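Local coordinates for protein glycogen synthase (Cyanobacterium sp. CLg1, PDB 6GNF) that belongs to the starch and bacterial glycogen synthases, two-domain glycosyltransferases of the GT-B type, here with ADP and a glycan bound in the cleft between domains, at residues A[431-436]-A[453-458]; A[468-473]-A[494-498]; A[203-208]-A[285-289]; A[301-307]-A[523-528]. One frame throughout, in Å; residues are numbered along the deposited sequence.

Contact 1 (A[431-436]-A[453-458]). With AC1 (4,6-dideoxy-4-{[(1S,4R,5S,6S)-4,5,6-trihydroxy-3-(hydroxymethyl)cyclohex-2-en-1-yl]amino}-alpha-D-glucopyranose), chain D.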
loop_
_atom_site.group_PDB
_atom_site.type_symbol
_atom_site.label_atom_id
_atom_site.label_comp_id
_atom_site.label_asym_id
_atom_site.label_seq_id
_atom_site.Cartn_x
_atom_site.Cartn_y
_atom_site.Cartn_z
ATOM N N SER A 431 12.745 6.064 -2.973
ATOM C CA SER A 431 12.366 4.671 -2.809
ATOM C C SER A 431 13.321 3.743 -3.554
ATOM O O SER A 431 13.774 4.056 -4.649
ATOM C CB SER A 431 10.934 4.440 -3.305
ATOM O OG SER A 431 10.018 5.258 -2.598
ATOM N N ARG A 432 13.613 2.594 -2.951
ATOM C CA ARG A 432 14.401 1.548 -3.597
ATOM C C ARG A 432 13.540 0.687 -4.516
ATOM O O ARG A 432 14.031 0.133 -5.491
ATOM C CB ARG A 432 15.095 0.679 -2.550
ATOM C CG ARG A 432 16.160 1.428 -1.761
ATOM C CD ARG A 432 16.934 0.504 -0.841
ATOM N NE ARG A 432 18.096 1.177 -0.249
ATOM C CZ ARG A 432 18.111 1.841 0.909
ATOM N NH1 ARG A 432 17.022 1.949 1.657
ATOM N NH2 ARG A 432 19.236 2.407 1.323
ATOM N N PHE A 433 12.271 0.528 -4.168
ATOM C CA PHE A 433 11.263 -0.004 -5.085
ATOM C C PHE A 433 9.919 0.599 -4.679
ATOM O O PHE A 433 9.715 0.932 -3.503
ATOM C CB PHE A 433 11.232 -1.533 -5.050
ATOM C CG PHE A 433 11.027 -2.102 -3.676
ATOM C CD1 PHE A 433 12.103 -2.286 -2.818
ATOM C CD2 PHE A 433 9.754 -2.450 -3.235
ATOM C CE1 PHE A 433 11.919 -2.812 -1.549
ATOM C CE2 PHE A 433 9.560 -2.973 -1.965
ATOM C CZ PHE A 433 10.645 -3.149 -1.119
ATOM N N GLU A 434 9.013 0.766 -5.640
ATOM C CA GLU A 434 7.749 1.439 -5.380
ATOM C C GLU A 434 6.688 1.015 -6.384
ATOM O O GLU A 434 6.624 1.561 -7.482
ATOM C CB GLU A 434 7.941 2.959 -5.414
ATOM C CG GLU A 434 6.822 3.732 -4.736
ATOM C CD GLU A 434 6.781 3.488 -3.248
ATOM O OE1 GLU A 434 7.706 3.976 -2.565
ATOM O OE2 GLU A 434 5.835 2.823 -2.764
ATOM N N PRO A 435 5.855 0.026 -6.019
ATOM C CA PRO A 435 4.799 -0.443 -6.900
ATOM C C PRO A 435 3.971 0.676 -7.534
ATOM O O PRO A 435 3.736 0.666 -8.743
ATOM C CB PRO A 435 3.954 -1.329 -5.975
ATOM C CG PRO A 435 4.967 -1.924 -5.069
ATOM C CD PRO A 435 5.979 -0.835 -4.833
ATOM N N CYS A 436 3.555 1.654 -6.737
ATOM C CA CYS A 436 2.931 2.857 -7.282
ATOM C C CYS A 436 3.331 4.098 -6.511
ATOM O O CYS A 436 3.925 5.017 -7.074
ATOM C CB CYS A 436 1.407 2.737 -7.304
ATOM S SG CYS A 436 0.591 4.143 -8.096
ATOM N N ALA A 453 12.591 8.547 -6.958
ATOM C CA ALA A 453 13.445 7.505 -7.507
ATOM C C ALA A 453 12.835 6.957 -8.799
ATOM O O ALA A 453 11.613 6.862 -8.919
ATOM C CB ALA A 453 13.626 6.379 -6.504
ATOM N N PRO A 454 13.685 6.572 -9.760
ATOM C CA PRO A 454 13.214 6.050 -11.039
ATOM C C PRO A 454 12.858 4.567 -10.956
ATOM O O PRO A 454 13.495 3.742 -11.593
ATOM C CB PRO A 454 14.427 6.275 -11.947
ATOM C CG PRO A 454 15.594 6.059 -11.039
ATOM C CD PRO A 454 15.163 6.586 -9.690
ATOM N N VAL A 455 11.828 4.231 -10.186
ATOM C CA VAL A 455 11.410 2.834 -10.020
ATOM C C VAL A 455 9.892 2.721 -9.983
ATOM O O VAL A 455 9.202 3.637 -9.535
ATOM C CB VAL A 455 12.015 2.202 -8.745
ATOM C CG1 VAL A 455 13.536 2.127 -8.846
ATOM C CG2 VAL A 455 11.609 2.982 -7.495
ATOM N N GLY A 456 9.388 1.598 -10.485
ATOM C CA GLY A 456 7.965 1.267 -10.416
ATOM C C GLY A 456 7.066 2.375 -10.919
ATOM O O GLY A 456 7.373 3.020 -11.920
ATOM N N GLY A 457 5.964 2.606 -10.219
ATOM C CA GLY A 457 4.965 3.578 -10.641
ATOM C C GLY A 457 5.361 5.034 -10.503
ATOM O O GLY A 457 4.649 5.916 -10.989
ATOM N N LEU A 458 6.501 5.303 -9.870
ATOM C CA LEU A 458 7.022 6.666 -9.810
ATOM C C LEU A 458 7.419 7.136 -11.207
ATOM O O LEU A 458 7.262 8.310 -11.541
ATOM C CB LEU A 458 8.209 6.762 -8.853
ATOM C CG LEU A 458 7.910 6.416 -7.390
ATOM C CD1 LEU A 458 9.195 6.366 -6.569
ATOM C CD2 LEU A 458 6.926 7.398 -6.783
HETATM C C1 AC1 D . 1.020 -3.705 3.490
HETATM O O2 AC1 D . 0.513 -5.438 1.856
HETATM C C2 AC1 D . 0.540 -4.012 2.071
HETATM C C4A AC1 D . 1.468 0.990 -3.232
HETATM C C3 AC1 D . 1.407 -3.323 1.015
HETATM O O3 AC1 D . 0.768 -3.523 -0.249
HETATM C C4 AC1 D . 1.591 -1.819 1.317
HETATM N N4A AC1 D . 2.415 -1.083 0.330
HETATM C C5 AC1 D . 2.172 -1.717 2.736
HETATM O O5 AC1 D . 1.256 -2.300 3.671
HETATM C C6 AC1 D . 2.426 -0.286 3.180
HETATM C C1B AC1 D . 2.151 -0.996 -1.109
HETATM C C2B AC1 D . 3.228 -0.227 -1.929
HETATM O O2B AC1 D . 4.379 0.131 -1.171
HETATM C C3B AC1 D . 2.798 1.086 -2.545
HETATM O O3B AC1 D . 3.755 1.474 -3.531
HETATM O O4 AC1 D . 1.096 2.329 -3.577
HETATM C C5B AC1 D . 0.440 0.367 -2.323
HETATM C C7B AC1 D . 0.756 -0.475 -1.353
HETATM C C6B AC1 D . -1.003 0.679 -2.564
HETATM O O6B AC1 D . -1.299 0.264 -3.899
#
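Glu434 lies obliquely across Leu458, where the loop after strand 426-429 meets the start of helix 457-461 at the ligand-facing end of the C-terminal Rossmann-like domain. Glu434 CB sits 3.8 Å from Leu458 CD1. Placed anti to the backbone N (chi1 -162°), Glu434 CG rests 3.9 Å from Leu458 CG, and a bend at the next bond turns the carboxylate off the leucine. Glu434 OE1, through its anti lone pair, accepts from Ser431 OG at 2.6 Å. Glu434 OE2 receives O3B of AC1, also at 2.6 Å, and forms a salt bridge with Lys363. Gly457 N donates to Glu434 O at 3.0 Å, while Gly456 CA adds a CA-H...O contact to the same oxygen at 3.2 Å. Cys436 N points almost straight at AC1 O3B (3.2 Å, 175°). The buried carboxylate is thus gripped at both oxygens: bonds from Ser431 on one, and from the cyclohexene ring of AC1 and Lys363 on the other, together hold its rotation.

Contact 2 (A[468-473]-A[494-498])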
loop_
_atom_site.group_PDB
_atom_site.type_symbol
_atom_site.label_atom_id
_atom_site.label_comp_id
_atom_site.label_asym_id
_atom_site.label_seq_id
_atom_site.Cartn_x
_atom_site.Cartn_y
_atom_site.Cartn_z
ATOM N N PHE A 468 10.846 15.563 -11.198
ATOM C CA PHE A 468 12.212 15.147 -11.520
ATOM C C PHE A 468 12.543 13.761 -10.988
ATOM O O PHE A 468 12.067 13.378 -9.925
ATOM C CB PHE A 468 13.208 16.143 -10.930
ATOM C CG PHE A 468 13.005 17.548 -11.398
ATOM C CD1 PHE A 468 12.163 18.405 -10.715
ATOM C CD2 PHE A 468 13.656 18.012 -12.528
ATOM C CE1 PHE A 468 11.973 19.707 -11.148
ATOM C CE2 PHE A 468 13.480 19.312 -12.966
ATOM C CZ PHE A 468 12.635 20.161 -12.277
ATOM N N LEU A 469 13.387 13.041 -11.722
ATOM C CA LEU A 469 13.864 11.724 -11.317
ATOM C C LEU A 469 15.277 11.800 -10.744
ATOM O O LEU A 469 16.137 12.506 -11.279
ATOM C CB LEU A 469 13.882 10.762 -12.504
ATOM C CG LEU A 469 12.560 10.473 -13.208
ATOM C CD1 LEU A 469 12.752 9.338 -14.213
ATOM C CD2 LEU A 469 11.459 10.121 -12.222
ATOM N N MET A 470 15.506 11.021 -9.693
ATOM C CA MET A 470 16.838 10.799 -9.151
ATOM C C MET A 470 17.532 9.725 -9.983
ATOM O O MET A 470 16.941 9.139 -10.890
ATOM C CB MET A 470 16.752 10.238 -7.732
ATOM C CG MET A 470 15.929 11.033 -6.748
ATOM S SD MET A 470 15.665 10.074 -5.250
ATOM C CE MET A 470 14.682 11.254 -4.330
ATOM N N ASN A 471 18.780 9.431 -9.636
ATOM C CA ASN A 471 19.388 8.190 -10.080
ATOM C C ASN A 471 18.881 7.073 -9.174
ATOM O O ASN A 471 18.261 7.334 -8.143
ATOM C CB ASN A 471 20.915 8.277 -10.049
ATOM C CG ASN A 471 21.475 9.196 -11.119
ATOM O OD1 ASN A 471 20.824 9.472 -12.123
ATOM N ND2 ASN A 471 22.709 9.649 -10.921
ATOM N N LYS A 472 19.133 5.833 -9.569
ATOM C CA LYS A 472 18.641 4.661 -8.845
ATOM C C LYS A 472 19.224 4.573 -7.436
ATOM O O LYS A 472 20.414 4.762 -7.247
ATOM C CB LYS A 472 19.001 3.397 -9.631
ATOM C CG LYS A 472 18.437 2.112 -9.063
ATOM C CD LYS A 472 19.017 0.908 -9.789
ATOM C CE LYS A 472 18.528 -0.392 -9.180
ATOM N NZ LYS A 472 17.056 -0.566 -9.356
ATOM N N ILE A 473 18.377 4.278 -6.458
ATOM C CA ILE A 473 18.822 4.063 -5.083
ATOM C C ILE A 473 19.105 2.572 -4.936
ATOM O O ILE A 473 18.180 1.773 -4.989
ATOM C CB ILE A 473 17.752 4.489 -4.050
ATOM C CG1 ILE A 473 17.209 5.896 -4.354
ATOM C CG2 ILE A 473 18.316 4.426 -2.634
ATOM C CD1 ILE A 473 18.242 7.003 -4.331
ATOM N N ALA A 494 22.957 9.469 -5.503
ATOM C CA ALA A 494 21.884 9.290 -6.480
ATOM C C ALA A 494 20.676 10.190 -6.185
ATOM O O ALA A 494 20.064 10.740 -7.105
ATOM C CB ALA A 494 21.465 7.832 -6.525
ATOM N N MET A 495 20.346 10.344 -4.906
ATOM C CA MET A 495 19.240 11.207 -4.493
ATOM C C MET A 495 19.566 12.661 -4.802
ATOM O O MET A 495 18.758 13.381 -5.375
ATOM C CB MET A 495 18.964 11.040 -2.992
ATOM C CG MET A 495 17.835 11.910 -2.452
ATOM S SD MET A 495 17.579 11.704 -0.678
ATOM C CE MET A 495 19.020 12.544 -0.031
ATOM N N ILE A 496 20.769 13.078 -4.435
ATOM C CA ILE A 496 21.190 14.471 -4.585
ATOM C C ILE A 496 21.237 14.924 -6.049
ATOM O O ILE A 496 20.956 16.084 -6.348
ATOM C CB ILE A 496 22.540 14.710 -3.879
ATOM C CG1 ILE A 496 22.332 14.642 -2.360
ATOM C CG2 ILE A 496 23.138 16.056 -4.264
ATOM C CD1 ILE A 496 23.601 14.429 -1.564
ATOM N N VAL A 497 21.580 14.017 -6.958
ATOM C CA VAL A 497 21.508 14.312 -8.389
ATOM C C VAL A 497 20.102 14.785 -8.767
ATOM O O VAL A 497 19.953 15.789 -9.475
ATOM C CB VAL A 497 21.929 13.092 -9.250
ATOM C CG1 VAL A 497 21.488 13.249 -10.702
ATOM C CG2 VAL A 497 23.438 12.899 -9.179
ATOM N N GLY A 498 19.082 14.078 -8.283
ATOM C CA GLY A 498 17.696 14.460 -8.535
ATOM C C GLY A 498 17.333 15.788 -7.902
ATOM O O GLY A 498 16.689 16.627 -8.532
#
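Asn471 N donates to Ala494 O (3.1 Å, 151° at the hydrogen) and Met470 CA approaches Gly498 CA to 3.8 Å, which sets the segment leaving edge strand 468-469 directly against helix 485-503. The strand ends the parallel sheet of the C-terminal Rossmann-like domain. The donor stands above the carbonyl plane, 40° out of it, so the bond does not use a lone-pair direction. Met470 turns CG anti to its own carbonyl carbon (chi1 -54°) and then runs extended beside Met495, the two chains pointing the same way. Met470 CB meets Ala494 O at 3.4 Å, and Met470 CE closes on Met495 CG at 3.7 Å. Val367 of helix 365-370 is touched by both Met495 and Ile473. On the more exposed side, Asn471 ND2 lies against Val497 CG2 (3.8 Å), its amide crossing the valine. Ala494 CB fills the middle, 3.6 Å from Asn471 CB and 4.0 Å from Ile473 CD1. Lys472 O touches Ala494 CB at 3.3 Å.

Contact 3 (A[203-208]-A[285-289]). With BGC (beta-D-glucopyranose), chain B; SO4 (sulfate ion), chain J.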
loop_
_atom_site.group_PDB
_atom_site.type_symbol
_atom_site.label_atom_id
_atom_site.label_comp_id
_atom_site.label_asym_id
_atom_site.label_seq_id
_atom_site.Cartn_x
_atom_site.Cartn_y
_atom_site.Cartn_z
ATOM N N ILE A 203 5.197 -6.909 -4.061
ATOM C CA ILE A 203 5.757 -8.238 -4.310
ATOM C C ILE A 203 6.782 -8.660 -3.263
ATOM O O ILE A 203 7.167 -9.826 -3.225
ATOM C CB ILE A 203 6.394 -8.307 -5.724
ATOM C CG1 ILE A 203 6.575 -9.749 -6.203
ATOM C CG2 ILE A 203 7.737 -7.596 -5.766
ATOM C CD1 ILE A 203 5.361 -10.320 -6.885
ATOM N N ALA A 204 7.220 -7.739 -2.412
ATOM C CA ALA A 204 8.221 -8.069 -1.402
ATOM C C ALA A 204 7.663 -9.026 -0.345
ATOM O O ALA A 204 8.406 -9.794 0.248
ATOM C CB ALA A 204 8.759 -6.819 -0.735
ATOM N N PHE A 205 6.350 -9.027 -0.146
ATOM C CA PHE A 205 5.736 -9.910 0.832
ATOM C C PHE A 205 4.803 -10.863 0.099
ATOM O O PHE A 205 3.882 -10.440 -0.609
ATOM C CB PHE A 205 4.999 -9.099 1.901
ATOM C CG PHE A 205 5.836 -7.986 2.470
ATOM C CD1 PHE A 205 6.906 -8.271 3.315
ATOM C CD2 PHE A 205 5.591 -6.661 2.121
ATOM C CE1 PHE A 205 7.701 -7.259 3.816
ATOM C CE2 PHE A 205 6.381 -5.639 2.627
ATOM C CZ PHE A 205 7.434 -5.940 3.479
ATOM N N GLN A 206 5.069 -12.155 0.267
ATOM C CA GLN A 206 4.497 -13.188 -0.582
ATOM C C GLN A 206 3.777 -14.312 0.172
ATOM O O GLN A 206 3.213 -15.196 -0.463
ATOM C CB GLN A 206 5.625 -13.786 -1.430
ATOM C CG GLN A 206 6.385 -12.754 -2.238
ATOM C CD GLN A 206 7.543 -13.337 -3.024
ATOM O OE1 GLN A 206 7.955 -14.477 -2.800
ATOM N NE2 GLN A 206 8.106 -12.539 -3.917
ATOM N N GLY A 207 3.786 -14.274 1.502
ATOM C CA GLY A 207 3.232 -15.347 2.305
ATOM C C GLY A 207 4.116 -16.565 2.213
ATOM O O GLY A 207 3.646 -17.660 1.888
ATOM N N ARG A 208 5.410 -16.359 2.458
ATOM C CA ARG A 208 6.344 -17.451 2.580
ATOM C C ARG A 208 6.239 -18.000 3.992
ATOM O O ARG A 208 6.387 -17.253 4.957
ATOM C CB ARG A 208 7.771 -16.987 2.305
ATOM C CG ARG A 208 7.960 -16.425 0.910
ATOM C CD ARG A 208 9.416 -16.104 0.637
ATOM N NE ARG A 208 9.597 -15.465 -0.661
ATOM C CZ ARG A 208 10.779 -15.231 -1.228
ATOM N NH1 ARG A 208 11.902 -15.581 -0.611
ATOM N NH2 ARG A 208 10.845 -14.644 -2.418
ATOM N N GLY A 285 13.421 -7.795 -9.678
ATOM C CA GLY A 285 12.205 -7.002 -9.778
ATOM C C GLY A 285 10.979 -7.739 -9.286
ATOM O O GLY A 285 10.108 -7.132 -8.670
ATOM N N GLY A 286 10.921 -9.046 -9.549
ATOM C CA GLY A 286 9.806 -9.878 -9.112
ATOM C C GLY A 286 10.082 -10.666 -7.846
ATOM O O GLY A 286 9.322 -11.570 -7.506
ATOM N N VAL A 287 11.196 -10.366 -7.176
ATOM C CA VAL A 287 11.564 -11.044 -5.927
ATOM C C VAL A 287 11.298 -12.557 -6.044
ATOM O O VAL A 287 10.568 -13.165 -5.245
ATOM C CB VAL A 287 10.843 -10.404 -4.712
ATOM C CG1 VAL A 287 11.343 -10.992 -3.397
ATOM C CG2 VAL A 287 11.079 -8.900 -4.713
ATOM N N GLU A 288 11.901 -13.131 -7.084
ATOM C CA GLU A 288 11.874 -14.568 -7.389
ATOM C C GLU A 288 10.562 -15.106 -7.958
ATOM O O GLU A 288 10.500 -16.279 -8.288
ATOM C CB GLU A 288 12.323 -15.409 -6.188
ATOM C CG GLU A 288 13.748 -15.124 -5.747
ATOM C CD GLU A 288 13.989 -15.518 -4.304
ATOM O OE1 GLU A 288 14.637 -16.551 -4.077
ATOM O OE2 GLU A 288 13.513 -14.803 -3.387
ATOM N N LEU A 289 9.536 -14.268 -8.103
ATOM C CA LEU A 289 8.279 -14.706 -8.721
ATOM C C LEU A 289 8.133 -14.198 -10.160
ATOM O O LEU A 289 7.055 -14.287 -10.746
ATOM C CB LEU A 289 7.063 -14.305 -7.866
ATOM C CG LEU A 289 6.888 -15.111 -6.570
ATOM C CD1 LEU A 289 8.161 -15.243 -5.764
ATOM C CD2 LEU A 289 5.770 -14.540 -5.702
HETATM C C2 BGC B . 7.430 -9.244 7.932
HETATM C C3 BGC B . 6.189 -8.812 7.148
HETATM C C4 BGC B . 5.933 -7.325 7.418
HETATM C C5 BGC B . 7.191 -6.452 7.278
HETATM C C6 BGC B . 6.968 -5.089 7.919
HETATM C C1 BGC B . 8.601 -8.375 7.464
HETATM O O1 BGC B . 9.836 -8.833 8.027
HETATM O O2 BGC B . 7.726 -10.636 7.751
HETATM O O3 BGC B . 5.032 -9.601 7.483
HETATM O O4 BGC B . 4.957 -6.850 6.488
HETATM O O5 BGC B . 8.358 -7.029 7.873
HETATM O O6 BGC B . 7.565 -4.111 7.072
HETATM S S SO4 J . 5.492 -12.597 4.780
HETATM O O1 SO4 J . 4.518 -12.401 3.684
HETATM O O2 SO4 J . 5.669 -14.050 5.029
HETATM O O3 SO4 J . 4.988 -11.907 5.995
HETATM O O4 SO4 J . 6.802 -12.027 4.388
#
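Beside the glycan pocket, on its N-terminal-domain side, the loop 203-208 leans on a type I' turn running from Gly286 to Leu289, and Gln206 is the hub of the polar bonds. Its chain is extended beyond CG (chi2 177°), carrying the amide to the turn, where Gln206 NE2 donates to Val287 O at 2.9 Å, nearly straight (168°) and within the amide plane. The same nitrogen also holds Ile203 O, at 3.0 Å. At the other end, Gln206 OE1 accepts from Arg208 NE and NH2, both arriving from one face of the amide, and from Asn256. Arg208 NH2 also forms a salt bridge with Glu288 OE2 at 2.8 Å; the guanidinium and carboxylate planes are 59° apart, and the nitrogen meets the oxygen from above the carboxylate plane. Thr231 binds the second carboxylate oxygen. Ile203 CG2 packs on Val287 CG2 (3.7 Å), and both methyls of Leu289 lie against the Gln206 amide. Towards the ligands, Phe205 is faced by Ala204 CB on one side and by beta-D-glucopyranose on the other, Phe205 CE1 being 3.6 Å from the sugar C5. With both ends of its amide bonded and the guanidinium edge engaged in plane, the network fixes the orientations of Gln206 and Arg208.

Contact 4 (A[301-307]-A[523-528]). With AC1 (4,6-dideoxy-4-{[(1S,4R,5S,6S)-4,5,6-trihydroxy-3-(hydroxymethyl)cyclohex-2-en-1-yl]amino}-alpha-D-glucopyranose), chain D.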
loop_
_atom_site.group_PDB
_atom_site.type_symbol
_atom_site.label_atom_id
_atom_site.label_comp_id
_atom_site.label_asym_id
_atom_site.label_seq_id
_atom_site.Cartn_x
_atom_site.Cartn_y
_atom_site.Cartn_z
ATOM N N ILE A 301 -2.161 -1.275 -13.618
ATOM C CA ILE A 301 -3.033 -0.109 -13.724
ATOM C C ILE A 301 -2.641 0.857 -12.619
ATOM O O ILE A 301 -2.737 0.522 -11.447
ATOM C CB ILE A 301 -4.517 -0.488 -13.552
ATOM C CG1 ILE A 301 -4.943 -1.462 -14.648
ATOM C CG2 ILE A 301 -5.390 0.759 -13.592
ATOM C CD1 ILE A 301 -6.325 -2.036 -14.440
ATOM N N THR A 302 -2.206 2.052 -13.001
ATOM C CA THR A 302 -1.739 3.050 -12.044
ATOM C C THR A 302 -2.849 3.472 -11.090
ATOM O O THR A 302 -3.917 3.878 -11.535
ATOM C CB THR A 302 -1.210 4.292 -12.790
ATOM O OG1 THR A 302 -0.126 3.905 -13.637
ATOM C CG2 THR A 302 -0.717 5.364 -11.828
ATOM N N ASN A 303 -2.569 3.431 -9.786
ATOM C CA ASN A 303 -3.540 3.858 -8.780
ATOM C C ASN A 303 -3.917 5.311 -8.990
ATOM O O ASN A 303 -3.069 6.123 -9.346
ATOM C CB ASN A 303 -2.981 3.751 -7.354
ATOM C CG ASN A 303 -2.870 2.328 -6.853
ATOM O OD1 ASN A 303 -3.558 1.418 -7.334
ATOM N ND2 ASN A 303 -2.012 2.131 -5.858
ATOM N N GLY A 304 -5.185 5.625 -8.751
ATOM C CA GLY A 304 -5.613 6.992 -8.544
ATOM C C GLY A 304 -5.728 7.234 -7.057
ATOM O O GLY A 304 -5.178 6.483 -6.232
ATOM N N THR A 305 -6.436 8.296 -6.703
ATOM C CA THR A 305 -6.642 8.648 -5.315
ATOM C C THR A 305 -7.923 9.473 -5.149
ATOM O O THR A 305 -8.404 10.094 -6.091
ATOM C CB THR A 305 -5.434 9.432 -4.792
ATOM O OG1 THR A 305 -5.582 9.657 -3.387
ATOM C CG2 THR A 305 -5.295 10.774 -5.503
ATOM N N LYS A 306 -8.492 9.428 -3.951
ATOM C CA LYS A 306 -9.644 10.253 -3.619
ATOM C C LYS A 306 -9.211 11.680 -3.411
ATOM O O LYS A 306 -8.136 11.938 -2.890
ATOM C CB LYS A 306 -10.330 9.777 -2.340
ATOM C CG LYS A 306 -11.321 8.667 -2.553
ATOM C CD LYS A 306 -11.857 8.149 -1.228
ATOM C CE LYS A 306 -12.751 9.165 -0.563
ATOM N NZ LYS A 306 -13.604 8.543 0.469
ATOM N N ILE A 307 -10.126 12.593 -3.718
ATOM C CA ILE A 307 -9.846 14.010 -3.665
ATOM C C ILE A 307 -10.342 14.610 -2.347
ATOM O O ILE A 307 -9.729 15.549 -1.847
ATOM C CB ILE A 307 -10.460 14.707 -4.908
ATOM C CG1 ILE A 307 -9.800 14.171 -6.195
ATOM C CG2 ILE A 307 -10.389 16.215 -4.774
ATOM C CD1 ILE A 307 -10.568 14.506 -7.458
ATOM N N VAL A 523 -5.510 12.882 -11.108
ATOM C CA VAL A 523 -5.043 11.654 -10.471
ATOM C C VAL A 523 -6.182 10.949 -9.714
ATOM O O VAL A 523 -5.941 10.219 -8.757
ATOM C CB VAL A 523 -3.850 11.933 -9.521
ATOM C CG1 VAL A 523 -2.625 12.337 -10.317
ATOM C CG2 VAL A 523 -4.179 13.011 -8.498
ATOM N N SER A 524 -7.425 11.218 -10.116
ATOM C CA SER A 524 -8.585 10.585 -9.490
ATOM C C SER A 524 -8.713 9.139 -9.946
ATOM O O SER A 524 -7.962 8.684 -10.827
ATOM C CB SER A 524 -9.859 11.336 -9.838
ATOM O OG SER A 524 -10.160 11.177 -11.211
ATOM N N TRP A 525 -9.666 8.421 -9.346
ATOM C CA TRP A 525 -9.915 7.023 -9.688
ATOM C C TRP A 525 -10.684 6.821 -10.999
ATOM O O TRP A 525 -10.814 5.702 -11.471
ATOM C CB TRP A 525 -10.638 6.323 -8.536
ATOM C CG TRP A 525 -9.703 5.864 -7.494
ATOM C CD1 TRP A 525 -9.536 6.389 -6.250
ATOM C CD2 TRP A 525 -8.761 4.797 -7.611
ATOM N NE1 TRP A 525 -8.552 5.703 -5.575
ATOM C CE2 TRP A 525 -8.062 4.720 -6.387
ATOM C CE3 TRP A 525 -8.446 3.891 -8.626
ATOM C CZ2 TRP A 525 -7.063 3.783 -6.154
ATOM C CZ3 TRP A 525 -7.456 2.950 -8.391
ATOM C CH2 TRP A 525 -6.774 2.905 -7.164
ATOM N N LYS A 526 -11.187 7.902 -11.579
ATOM C CA LYS A 526 -12.058 7.852 -12.757
ATOM C C LYS A 526 -11.499 6.999 -13.906
ATOM O O LYS A 526 -12.111 6.002 -14.293
ATOM C CB LYS A 526 -12.339 9.282 -13.219
ATOM C CG LYS A 526 -13.590 9.491 -14.056
ATOM C CD LYS A 526 -14.144 10.903 -13.830
ATOM C CE LYS A 526 -14.408 11.656 -15.125
ATOM N NZ LYS A 526 -15.418 10.982 -15.987
ATOM N N LYS A 527 -10.321 7.361 -14.410
ATOM C CA LYS A 527 -9.696 6.642 -15.530
ATOM C C LYS A 527 -9.212 5.234 -15.191
ATOM O O LYS A 527 -9.401 4.327 -15.999
ATOM C CB LYS A 527 -8.527 7.440 -16.108
ATOM C CG LYS A 527 -8.950 8.680 -16.868
ATOM C CD LYS A 527 -7.762 9.593 -17.117
ATOM C CE LYS A 527 -8.197 10.989 -17.537
ATOM N NZ LYS A 527 -8.778 11.004 -18.907
ATOM N N PRO A 528 -8.495 5.072 -14.068
ATOM C CA PRO A 528 -8.081 3.709 -13.752
ATOM C C PRO A 528 -9.251 2.772 -13.442
ATOM O O PRO A 528 -9.228 1.620 -13.874
ATOM C CB PRO A 528 -7.158 3.878 -12.537
ATOM C CG PRO A 528 -7.375 5.257 -12.050
ATOM C CD PRO A 528 -7.807 6.061 -13.230
HETATM C C1 AC1 D . 1.020 -3.705 3.490
HETATM O O2 AC1 D . 0.513 -5.438 1.856
HETATM C C2 AC1 D . 0.540 -4.012 2.071
HETATM C C4A AC1 D . 1.468 0.990 -3.232
HETATM C C3 AC1 D . 1.407 -3.323 1.015
HETATM O O3 AC1 D . 0.768 -3.523 -0.249
HETATM C C4 AC1 D . 1.591 -1.819 1.317
HETATM N N4A AC1 D . 2.415 -1.083 0.330
HETATM C C5 AC1 D . 2.172 -1.717 2.736
HETATM O O5 AC1 D . 1.256 -2.300 3.671
HETATM C C6 AC1 D . 2.426 -0.286 3.180
HETATM C C1B AC1 D . 2.151 -0.996 -1.109
HETATM C C2B AC1 D . 3.228 -0.227 -1.929
HETATM O O2B AC1 D . 4.379 0.131 -1.171
HETATM C C3B AC1 D . 2.798 1.086 -2.545
HETATM O O3B AC1 D . 3.755 1.474 -3.531
HETATM O O4 AC1 D . 1.096 2.329 -3.577
HETATM C C5B AC1 D . 0.440 0.367 -2.323
HETATM C C7B AC1 D . 0.756 -0.475 -1.353
HETATM C C6B AC1 D . -1.003 0.679 -2.564
HETATM O O6B AC1 D . -1.299 0.264 -3.899
#
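Gly304 lies flat over the indole of Trp525: its CA stands 4.0 Å from the centroid of the six-membered ring and only 13° off the normal, a CH-pi contact made by backbone. The flanking peptides follow the same face, with Gly304 N 3.4 Å and Thr305 N 3.5 Å above the ring plane, both offset toward the rim. Thr305 N meanwhile donates in the carbonyl plane to Val523 O at 2.9 Å, and Ser524 CA makes a CA-H...O contact with Thr305 O at 3.4 Å. This is where the chain, having traversed the C-terminal domain of the GT-B fold, comes back to the loop after strand 298-300, at the turn leading into helix 526-540; Val43 and Leu47 of helix 39-54 also touch the tryptophan. Asn303, with CG anti to its carbonyl carbon (chi1 -73°), runs alongside the indole, OD1 lying 3.5 Å from Trp525 CH2. That leaves Asn303 ND2 to donate to AC1 O6B at 2.8 Å. Within the helix, Pro528 CB packs on Ile301 CG2 at 3.7 Å.

Overall arrangement
Contact 1 is the most buried of the four, ten of its eleven touching residues being buried, whereas contacts 2, 3 and 4 are only partly buried. Contacts 1 and 2 lie at the ends of strands of the same parallel sheet and meet directly, Pro454 CD lying 3.3 Å from Met470 O; the first is polar and ligand-bound, the second largely apolar, with its centre farther from that of the chain. Contact 3 belongs to the other domain and reaches contact 1 across the cleft through Ala204 and Phe433. Contact 4 joins the cleft from another direction, Cys436 SG touching Asn303 N, and shares AC1 with contact 1. Charged side-chain pairing across the segments marks contact 3, while contact 4 relies on backbone laid over an aromatic face.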